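Local coordinates for protein lipase-specific foldase (Burkholderia glumae, PDB 2ES4) that assists the folding of the extracellular lipase of the same bacterium while that enzyme passes through the periplasm, at residues Q244-R254 with A266-E277; A278-Y286 with T314-A324. All coordinates share one frame; numbering follows the deposited sequence.

Interaction 1 of 2, residues Q244-R254 with A266-E277; sequences QKAGATPDQMR and AARAAQMQQDDE
M253 and Q273 meet at about a right angle in the tightly packed part of this contact. With CG anti to the backbone N (chi1 176°) and bends further out, M253 curls over helix 263-294, among A269, A270, M272 and Q273. Its CG lies 3.7 Å from A269 CB, and its CE reaches 3.5 Å from Q273 CG; I240 and L243 of helix 221-245 also touch it. Beside it P250 is a second knob, set among A270, Q273, Q274 and E277, with its CB and CG against Q274 CG (both 3.5 Å). Small residues let the backbones come close: A270 CB packs on P250 O, and A266 CB is 3.3 Å from R254 O. The buried Q273 turns its amide back to the interhelical turn, where NE2 donates to A248 O (2.9 Å, N-H...O angle 155°), with the acceptor nearly in the amide plane. Its OE1 faces the aliphatic part of Q244, whose amide carbon CD rests 3.4 Å from M272 CE.

The outer flank is looser and more polar. R254 runs past A270 CB to a salt bridge with D251 in its own segment, a single water joins R254 NH2 to Q274 OE1, and the exposed E277 brings its carboxylate up to P250 CD.

The connection between helices 221-245 and 250-258 is itself ordered: G247 takes positive phi in a Schellman motif, and T249 with Q252 forms a capping box. Helix 250-254 then runs against 266-277 at 158°, the axes 8.0 Å apart at closest approach, an arrangement typical of a tight antiparallel helical hairpin with knobs-into-holes packing.

Interaction 2 of 2, residues A278-Y286 with T314-A324; sequences AWQTRYQAY and TFTAPGEAIRA
The indole of W279 carries the R323 guanidinium on one face, the two planes only 6° apart, while Y283 CB lies over the opposite face near the rim. R323 CZ stands 3.8 Å from the centroid of the W279 five-membered ring in a cation-pi contact, and R323 CD adds a CH-pi contact over the six-membered ring. A324 N and R282 NH2 lie at the indole edge, and R282 NH1 near the F315 plane at its edge. F315 turns its edge to the Y286 face (edge-to-face), CE2 3.4 Å from Y286 CG, and meets W279 obliquely; T314 CG2 covers one F315 face.

W279, F315 and Y286 thus form an aromatic cluster in an all-helical fold, where the loop between helices 300-314 and 320-328 folds back on helix 263-294. Both tyrosine hydroxyls are hydrogen-bonded to D328.

R282 grips E320 end-on, NH1 to OE1 (2.8 Å) and NH2 to OE2 (3.0 Å); both oxygens are met on their syn sides but somewhat out of the carboxylate plane, the two flat groups nearly parallel yet offset. The R323 chain, CG anti to the backbone N (chi1 -163°), crosses the indole obliquely, and its NH2 forms a salt bridge with an acidic side chain of the other protein.

In the fold
Helix 263-294 is common to both contacts. Interaction 1 uses its first half and interaction 2 the part that follows directly, so the two come in series along the chain, their centres about 19 Å apart. In interaction 1 the preceding helices 221-245 and 250-258 pack against it; in interaction 2 the chain returns after helix 300-314 to lay helix 320-328 and its leading loop on it. Both lie on the same side of the chain's centre. Residues of each also touch the other protein in the complex, consistent with this long helix and its neighbours forming part of the surface with which the foldase holds its partner.

Interaction 1 of 2, residues Q244-R254 with A266-E277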
loop_
_atom_site.group_PDB
_atom_site.type_symbol
_atom_site.label_atom_id
_atom_site.label_comp_id
_atom_site.label_asym_id
_atom_site.label_seq_id
_atom_site.Cartn_x
_atom_site.Cartn_y
_atom_site.Cartn_z
ATOM N N GLN B 244 19.352 -18.170 3.855
ATOM C CA GLN B 244 19.559 -17.450 5.110
ATOM C C GLN B 244 18.895 -18.208 6.251
ATOM O O GLN B 244 19.517 -18.430 7.292
ATOM C CB GLN B 244 18.966 -16.053 5.046
ATOM C CG GLN B 244 19.613 -15.147 4.053
ATOM C CD GLN B 244 18.963 -13.792 4.027
ATOM O OE1 GLN B 244 19.160 -12.971 4.924
ATOM N NE2 GLN B 244 18.212 -13.531 2.976
ATOM N N LYS B 245 17.656 -18.649 6.022
ATOM C CA LYS B 245 16.889 -19.406 7.015
ATOM C C LYS B 245 17.575 -20.719 7.371
ATOM O O LYS B 245 17.466 -21.199 8.504
ATOM C CB LYS B 245 15.480 -19.699 6.502
ATOM C CG LYS B 245 14.581 -18.486 6.416
ATOM C CD LYS B 245 13.183 -18.866 5.951
ATOM C CE LYS B 245 12.250 -17.660 5.924
ATOM N NZ LYS B 245 12.698 -16.603 4.972
ATOM N N ALA B 246 18.311 -21.271 6.407
ATOM C CA ALA B 246 19.047 -22.517 6.596
ATOM C C ALA B 246 20.366 -22.272 7.329
ATOM O O ALA B 246 21.044 -23.222 7.727
ATOM C CB ALA B 246 19.304 -23.187 5.253
ATOM N N GLY B 247 20.719 -20.997 7.497
ATOM C CA GLY B 247 21.948 -20.629 8.179
ATOM C C GLY B 247 23.188 -20.797 7.326
ATOM O O GLY B 247 24.270 -21.081 7.850
ATOM N N ALA B 248 23.038 -20.605 6.015
ATOM C CA ALA B 248 24.152 -20.737 5.083
ATOM C C ALA B 248 25.264 -19.745 5.372
ATOM O O ALA B 248 25.013 -18.562 5.629
ATOM C CB ALA B 248 23.671 -20.569 3.649
ATOM N N THR B 249 26.495 -20.243 5.370
ATOM C CA THR B 249 27.665 -19.402 5.588
ATOM C C THR B 249 27.820 -18.575 4.301
ATOM O O THR B 249 27.153 -18.869 3.302
ATOM C CB THR B 249 28.941 -20.265 5.772
ATOM O OG1 THR B 249 29.217 -20.978 4.562
ATOM C CG2 THR B 249 28.796 -21.215 6.934
ATOM N N PRO B 250 28.664 -17.521 4.311
ATOM C CA PRO B 250 28.840 -16.725 3.093
ATOM C C PRO B 250 29.327 -17.542 1.892
ATOM O O PRO B 250 28.875 -17.315 0.768
ATOM C CB PRO B 250 29.873 -15.714 3.519
ATOM C CG PRO B 250 29.507 -15.489 4.964
ATOM C CD PRO B 250 29.316 -16.846 5.457
ATOM N N ASP B 251 30.194 -18.528 2.145
ATOM C CA ASP B 251 30.714 -19.396 1.083
ATOM C C ASP B 251 29.632 -20.297 0.508
ATOM O O ASP B 251 29.563 -20.481 -0.709
ATOM C CB ASP B 251 31.880 -20.261 1.576
ATOM C CG ASP B 251 33.162 -19.470 1.779
ATOM O OD1 ASP B 251 33.416 -18.506 1.024
ATOM O OD2 ASP B 251 33.932 -19.821 2.700
ATOM N N GLN B 252 28.773 -20.833 1.378
ATOM C CA GLN B 252 27.682 -21.703 0.940
ATOM C C GLN B 252 26.651 -20.902 0.158
ATOM O O GLN B 252 26.126 -21.374 -0.857
ATOM C CB GLN B 252 27.001 -22.368 2.125
ATOM C CG GLN B 252 27.886 -23.316 2.905
ATOM C CD GLN B 252 27.177 -23.893 4.109
ATOM O OE1 GLN B 252 26.556 -23.169 4.888
ATOM N NE2 GLN B 252 27.258 -25.209 4.265
ATOM N N MET B 253 26.387 -19.682 0.625
ATOM C CA MET B 253 25.446 -18.779 -0.032
ATOM C C MET B 253 25.955 -18.482 -1.442
ATOM O O MET B 253 25.216 -18.626 -2.408
ATOM C CB MET B 253 25.319 -17.476 0.756
ATOM C CG MET B 253 24.440 -16.418 0.102
ATOM S SD MET B 253 22.692 -16.824 0.006
ATOM C CE MET B 253 22.153 -16.295 1.620
ATOM N N ARG B 254 27.239 -18.145 -1.547
ATOM C CA ARG B 254 27.856 -17.848 -2.833
ATOM C C ARG B 254 27.789 -19.042 -3.778
ATOM O O ARG B 254 27.362 -18.895 -4.916
ATOM C CB ARG B 254 29.315 -17.446 -2.660
ATOM C CG ARG B 254 29.990 -16.975 -3.962
ATOM C CD ARG B 254 31.484 -16.738 -3.807
ATOM N NE ARG B 254 31.803 -15.774 -2.751
ATOM C CZ ARG B 254 32.325 -16.100 -1.570
ATOM N NH1 ARG B 254 32.593 -17.370 -1.284
ATOM N NH2 ARG B 254 32.558 -15.161 -0.665
ATOM N N ALA B 266 25.459 -13.972 -6.719
ATOM C CA ALA B 266 26.112 -14.781 -5.691
ATOM C C ALA B 266 27.061 -13.972 -4.843
ATOM O O ALA B 266 27.088 -14.131 -3.624
ATOM C CB ALA B 266 26.837 -15.938 -6.300
ATOM N N ALA B 267 27.807 -13.080 -5.491
ATOM C CA ALA B 267 28.759 -12.225 -4.790
ATOM C C ALA B 267 28.019 -11.239 -3.890
ATOM O O ALA B 267 28.423 -11.021 -2.745
ATOM C CB ALA B 267 29.637 -11.484 -5.777
ATOM N N ARG B 268 26.902 -10.703 -4.387
ATOM C CA ARG B 268 26.092 -9.759 -3.614
ATOM C C ARG B 268 25.435 -10.443 -2.419
ATOM O O ARG B 268 25.418 -9.885 -1.318
ATOM C CB ARG B 268 25.021 -9.112 -4.485
ATOM C CG ARG B 268 25.571 -8.197 -5.567
ATOM C CD ARG B 268 24.464 -7.432 -6.252
ATOM N NE ARG B 268 23.561 -8.310 -6.993
ATOM C CZ ARG B 268 23.608 -8.520 -8.309
ATOM N NH1 ARG B 268 24.521 -7.914 -9.057
ATOM N NH2 ARG B 268 22.702 -9.301 -8.883
ATOM N N ALA B 269 24.935 -11.660 -2.634
ATOM C CA ALA B 269 24.287 -12.437 -1.575
ATOM C C ALA B 269 25.280 -12.860 -0.496
ATOM O O ALA B 269 24.947 -12.848 0.695
ATOM C CB ALA B 269 23.591 -13.648 -2.152
ATOM N N ALA B 270 26.494 -13.218 -0.914
ATOM C CA ALA B 270 27.555 -13.622 0.011
ATOM C C ALA B 270 27.974 -12.436 0.870
ATOM O O ALA B 270 28.146 -12.582 2.081
ATOM C CB ALA B 270 28.750 -14.163 -0.745
ATOM N N GLN B 271 28.081 -11.261 0.248
ATOM C CA GLN B 271 28.446 -10.042 0.970
ATOM C C GLN B 271 27.342 -9.688 1.961
ATOM O O GLN B 271 27.625 -9.247 3.075
ATOM C CB GLN B 271 28.677 -8.869 0.016
ATOM C CG GLN B 271 29.227 -7.606 0.700
ATOM C CD GLN B 271 30.568 -7.845 1.379
ATOM O OE1 GLN B 271 31.565 -8.126 0.716
ATOM N NE2 GLN B 271 30.589 -7.762 2.705
ATOM N N MET B 272 26.091 -9.912 1.551
ATOM C CA MET B 272 24.935 -9.649 2.410
ATOM C C MET B 272 25.037 -10.511 3.672
ATOM O O MET B 272 24.836 -10.011 4.783
ATOM C CB MET B 272 23.635 -9.962 1.672
ATOM C CG MET B 272 22.378 -9.835 2.531
ATOM S SD MET B 272 20.951 -10.588 1.752
ATOM C CE MET B 272 21.304 -12.292 2.077
ATOM N N GLN B 273 25.390 -11.784 3.493
ATOM C CA GLN B 273 25.553 -12.699 4.624
ATOM C C GLN B 273 26.673 -12.251 5.535
ATOM O O GLN B 273 26.524 -12.261 6.761
ATOM C CB GLN B 273 25.841 -14.127 4.166
ATOM C CG GLN B 273 24.643 -14.912 3.704
ATOM C CD GLN B 273 23.535 -15.003 4.742
ATOM O OE1 GLN B 273 22.747 -14.073 4.902
ATOM N NE2 GLN B 273 23.453 -16.134 5.430
ATOM N N GLN B 274 27.776 -11.818 4.923
ATOM C CA GLN B 274 28.939 -11.335 5.665
ATOM C C GLN B 274 28.615 -10.073 6.459
ATOM O O GLN B 274 29.062 -9.932 7.601
ATOM C CB GLN B 274 30.117 -11.070 4.728
ATOM C CG GLN B 274 30.668 -12.320 4.109
ATOM C CD GLN B 274 31.881 -12.119 3.245
ATOM O OE1 GLN B 274 31.835 -11.397 2.253
ATOM N NE2 GLN B 274 32.980 -12.772 3.611
ATOM N N ASP B 275 27.819 -9.180 5.865
ATOM C CA ASP B 275 27.403 -7.941 6.528
ATOM C C ASP B 275 26.525 -8.270 7.736
ATOM O O ASP B 275 26.683 -7.667 8.800
ATOM C CB ASP B 275 26.612 -7.031 5.581
ATOM C CG ASP B 275 27.453 -6.467 4.445
ATOM O OD1 ASP B 275 28.669 -6.736 4.377
ATOM O OD2 ASP B 275 26.882 -5.753 3.595
ATOM N N ASP B 276 25.628 -9.245 7.568
ATOM C CA ASP B 276 24.730 -9.673 8.645
ATOM C C ASP B 276 25.491 -10.328 9.783
ATOM O O ASP B 276 25.195 -10.076 10.948
ATOM C CB ASP B 276 23.661 -10.642 8.135
ATOM C CG ASP B 276 22.574 -9.953 7.327
ATOM O OD1 ASP B 276 22.473 -8.708 7.362
ATOM O OD2 ASP B 276 21.803 -10.671 6.655
ATOM N N GLU B 277 26.484 -11.148 9.442
ATOM C CA GLU B 277 27.297 -11.815 10.453
ATOM C C GLU B 277 28.139 -10.821 11.245
ATOM O O GLU B 277 28.217 -10.920 12.473
ATOM C CB GLU B 277 28.176 -12.892 9.826
ATOM C CG GLU B 277 27.383 -14.127 9.424
ATOM C CD GLU B 277 28.245 -15.258 8.900
ATOM O OE1 GLU B 277 29.459 -15.299 9.205
ATOM O OE2 GLU B 277 27.694 -16.119 8.184
HETATM O O HOH W 1 32.261 -12.275 -0.389
#

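Interaction 2 of 2, residues A278-Y286 with T314-A324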
loop_
_atom_site.group_PDB
_atom_site.type_symbol
_atom_site.label_atom_id
_atom_site.label_comp_id
_atom_site.label_asym_id
_atom_site.label_seq_id
_atom_site.Cartn_x
_atom_site.Cartn_y
_atom_site.Cartn_z
ATOM N N ALA B 278 28.681 -9.818 10.552
ATOM C CA ALA B 278 29.495 -8.779 11.190
ATOM C C ALA B 278 28.627 -7.924 12.099
ATOM O O ALA B 278 29.046 -7.566 13.203
ATOM C CB ALA B 278 30.158 -7.920 10.163
ATOM N N TRP B 279 27.407 -7.635 11.644
ATOM C CA TRP B 279 26.460 -6.858 12.436
ATOM C C TRP B 279 26.127 -7.612 13.720
ATOM O O TRP B 279 26.141 -7.025 14.806
ATOM C CB TRP B 279 25.177 -6.560 11.639
ATOM C CG TRP B 279 23.998 -6.137 12.500
ATOM C CD1 TRP B 279 22.920 -6.908 12.845
ATOM C CD2 TRP B 279 23.823 -4.879 13.163
ATOM N NE1 TRP B 279 22.089 -6.213 13.691
ATOM C CE2 TRP B 279 22.615 -4.965 13.904
ATOM C CE3 TRP B 279 24.568 -3.682 13.208
ATOM C CZ2 TRP B 279 22.129 -3.896 14.688
ATOM C CZ3 TRP B 279 24.085 -2.610 13.989
ATOM C CH2 TRP B 279 22.872 -2.730 14.719
ATOM N N GLN B 280 25.802 -8.898 13.583
ATOM C CA GLN B 280 25.461 -9.725 14.739
ATOM C C GLN B 280 26.595 -9.757 15.751
ATOM O O GLN B 280 26.355 -9.607 16.943
ATOM C CB GLN B 280 25.101 -11.143 14.312
ATOM C CG GLN B 280 23.775 -11.245 13.569
ATOM C CD GLN B 280 23.546 -12.623 12.973
ATOM O OE1 GLN B 280 23.576 -13.632 13.681
ATOM N NE2 GLN B 280 23.306 -12.671 11.664
ATOM N N THR B 281 27.829 -9.861 15.262
ATOM C CA THR B 281 29.002 -9.884 16.134
ATOM C C THR B 281 29.178 -8.552 16.864
ATOM O O THR B 281 29.428 -8.532 18.076
ATOM C CB THR B 281 30.275 -10.217 15.343
ATOM O OG1 THR B 281 30.168 -11.541 14.813
ATOM C CG2 THR B 281 31.523 -10.129 16.225
ATOM N N ARG B 282 29.037 -7.451 16.129
ATOM C CA ARG B 282 29.175 -6.121 16.714
ATOM C C ARG B 282 28.058 -5.816 17.703
ATOM O O ARG B 282 28.313 -5.241 18.764
ATOM C CB ARG B 282 29.232 -5.048 15.630
ATOM C CG ARG B 282 30.493 -5.114 14.767
ATOM C CD ARG B 282 30.566 -3.987 13.737
ATOM N NE ARG B 282 29.587 -4.123 12.653
ATOM C CZ ARG B 282 28.500 -3.366 12.506
ATOM N NH1 ARG B 282 28.221 -2.406 13.385
ATOM N NH2 ARG B 282 27.698 -3.557 11.466
ATOM N N TYR B 283 26.835 -6.245 17.383
ATOM C CA TYR B 283 25.708 -6.021 18.275
ATOM C C TYR B 283 25.879 -6.825 19.566
ATOM O O TYR B 283 25.587 -6.322 20.654
ATOM C CB TYR B 283 24.372 -6.366 17.605
ATOM C CG TYR B 283 23.198 -6.151 18.532
ATOM C CD1 TYR B 283 22.788 -4.848 18.885
ATOM C CD2 TYR B 283 22.560 -7.247 19.151
ATOM C CE1 TYR B 283 21.771 -4.642 19.839
ATOM C CE2 TYR B 283 21.548 -7.049 20.103
ATOM C CZ TYR B 283 21.164 -5.750 20.443
ATOM O OH TYR B 283 20.172 -5.569 21.372
ATOM N N GLN B 284 26.343 -8.068 19.436
ATOM C CA GLN B 284 26.559 -8.930 20.598
ATOM C C GLN B 284 27.648 -8.393 21.528
ATOM O O GLN B 284 27.530 -8.513 22.751
ATOM C CB GLN B 284 26.883 -10.357 20.172
ATOM C CG GLN B 284 25.711 -11.095 19.540
ATOM N N ALA B 285 28.682 -7.775 20.952
ATOM C CA ALA B 285 29.776 -7.192 21.743
ATOM C C ALA B 285 29.243 -5.972 22.479
ATOM O O ALA B 285 29.515 -5.779 23.666
ATOM C CB ALA B 285 30.939 -6.804 20.854
ATOM N N TYR B 286 28.430 -5.185 21.778
ATOM C CA TYR B 286 27.807 -4.012 22.360
ATOM C C TYR B 286 26.884 -4.452 23.504
ATOM O O TYR B 286 26.863 -3.816 24.555
ATOM C CB TYR B 286 27.010 -3.256 21.294
ATOM C CG TYR B 286 25.839 -2.465 21.833
ATOM C CD1 TYR B 286 26.042 -1.263 22.537
ATOM C CD2 TYR B 286 24.526 -2.963 21.719
ATOM C CE1 TYR B 286 24.964 -0.588 23.125
ATOM C CE2 TYR B 286 23.446 -2.300 22.302
ATOM C CZ TYR B 286 23.673 -1.119 23.004
ATOM O OH TYR B 286 22.618 -0.467 23.581
ATOM N N THR B 314 29.225 3.547 19.839
ATOM C CA THR B 314 29.524 2.239 19.260
ATOM C C THR B 314 29.088 2.076 17.801
ATOM O O THR B 314 29.785 1.437 17.005
ATOM C CB THR B 314 28.874 1.114 20.110
ATOM O OG1 THR B 314 29.305 1.238 21.473
ATOM C CG2 THR B 314 29.258 -0.266 19.599
ATOM N N PHE B 315 27.915 2.606 17.474
ATOM C CA PHE B 315 27.358 2.491 16.134
ATOM C C PHE B 315 27.304 3.864 15.497
ATOM O O PHE B 315 26.391 4.651 15.764
ATOM C CB PHE B 315 25.957 1.889 16.219
ATOM C CG PHE B 315 25.916 0.547 16.873
ATOM C CD1 PHE B 315 26.360 -0.597 16.186
ATOM C CD2 PHE B 315 25.453 0.417 18.191
ATOM C CE1 PHE B 315 26.346 -1.864 16.809
ATOM C CE2 PHE B 315 25.434 -0.838 18.819
ATOM C CZ PHE B 315 25.881 -1.979 18.130
ATOM N N THR B 316 28.300 4.155 14.665
ATOM C CA THR B 316 28.387 5.454 14.019
ATOM C C THR B 316 28.035 5.492 12.540
ATOM O O THR B 316 27.976 6.570 11.941
ATOM C CB THR B 316 29.743 6.102 14.275
ATOM O OG1 THR B 316 30.789 5.235 13.833
ATOM C CG2 THR B 316 29.920 6.391 15.773
ATOM N N ALA B 317 27.824 4.318 11.942
ATOM C CA ALA B 317 27.385 4.251 10.544
ATOM C C ALA B 317 25.939 4.747 10.637
ATOM O O ALA B 317 25.210 4.330 11.548
ATOM C CB ALA B 317 27.411 2.820 10.033
ATOM N N PRO B 318 25.524 5.678 9.752
ATOM C CA PRO B 318 24.149 6.192 9.801
ATOM C C PRO B 318 23.058 5.121 9.872
ATOM O O PRO B 318 23.074 4.149 9.113
ATOM C CB PRO B 318 24.052 7.007 8.522
ATOM C CG PRO B 318 25.449 7.541 8.375
ATOM C CD PRO B 318 26.280 6.329 8.661
ATOM N N GLY B 319 22.180 5.266 10.861
ATOM C CA GLY B 319 21.097 4.321 11.042
ATOM C C GLY B 319 21.330 3.164 11.998
ATOM O O GLY B 319 20.364 2.635 12.555
ATOM N N GLU B 320 22.586 2.775 12.219
ATOM C CA GLU B 320 22.867 1.654 13.112
ATOM C C GLU B 320 22.573 1.875 14.592
ATOM O O GLU B 320 22.188 0.934 15.286
ATOM C CB GLU B 320 24.284 1.141 12.927
ATOM C CG GLU B 320 24.508 0.436 11.600
ATOM C CD GLU B 320 25.771 -0.407 11.585
ATOM O OE1 GLU B 320 26.640 -0.231 12.465
ATOM O OE2 GLU B 320 25.888 -1.271 10.694
ATOM N N ALA B 321 22.735 3.105 15.080
ATOM C CA ALA B 321 22.440 3.392 16.491
ATOM C C ALA B 321 20.945 3.202 16.732
ATOM O O ALA B 321 20.532 2.621 17.741
ATOM C CB ALA B 321 22.860 4.793 16.850
ATOM N N ILE B 322 20.149 3.631 15.754
ATOM C CA ILE B 322 18.700 3.493 15.821
ATOM C C ILE B 322 18.326 2.018 15.760
ATOM O O ILE B 322 17.425 1.573 16.477
ATOM C CB ILE B 322 18.005 4.267 14.677
ATOM C CG1 ILE B 322 18.220 5.772 14.873
ATOM C CG2 ILE B 322 16.510 3.941 14.632
ATOM C CD1 ILE B 322 17.541 6.648 13.839
ATOM N N ARG B 323 19.042 1.261 14.930
ATOM C CA ARG B 323 18.783 -0.165 14.796
ATOM C C ARG B 323 19.112 -0.922 16.068
ATOM O O ARG B 323 18.362 -1.813 16.470
ATOM C CB ARG B 323 19.565 -0.769 13.633
ATOM C CG ARG B 323 19.017 -2.127 13.216
ATOM C CD ARG B 323 19.826 -2.770 12.118
ATOM N NE ARG B 323 19.336 -4.119 11.838
ATOM C CZ ARG B 323 20.006 -5.041 11.152
ATOM N NH1 ARG B 323 21.211 -4.772 10.661
ATOM N NH2 ARG B 323 19.469 -6.235 10.952
ATOM N N ALA B 324 20.218 -0.556 16.710
ATOM C CA ALA B 324 20.612 -1.213 17.952
ATOM C C ALA B 324 19.572 -0.935 19.038
ATOM O O ALA B 324 19.259 -1.819 19.834
ATOM C CB ALA B 324 21.967 -0.747 18.388
#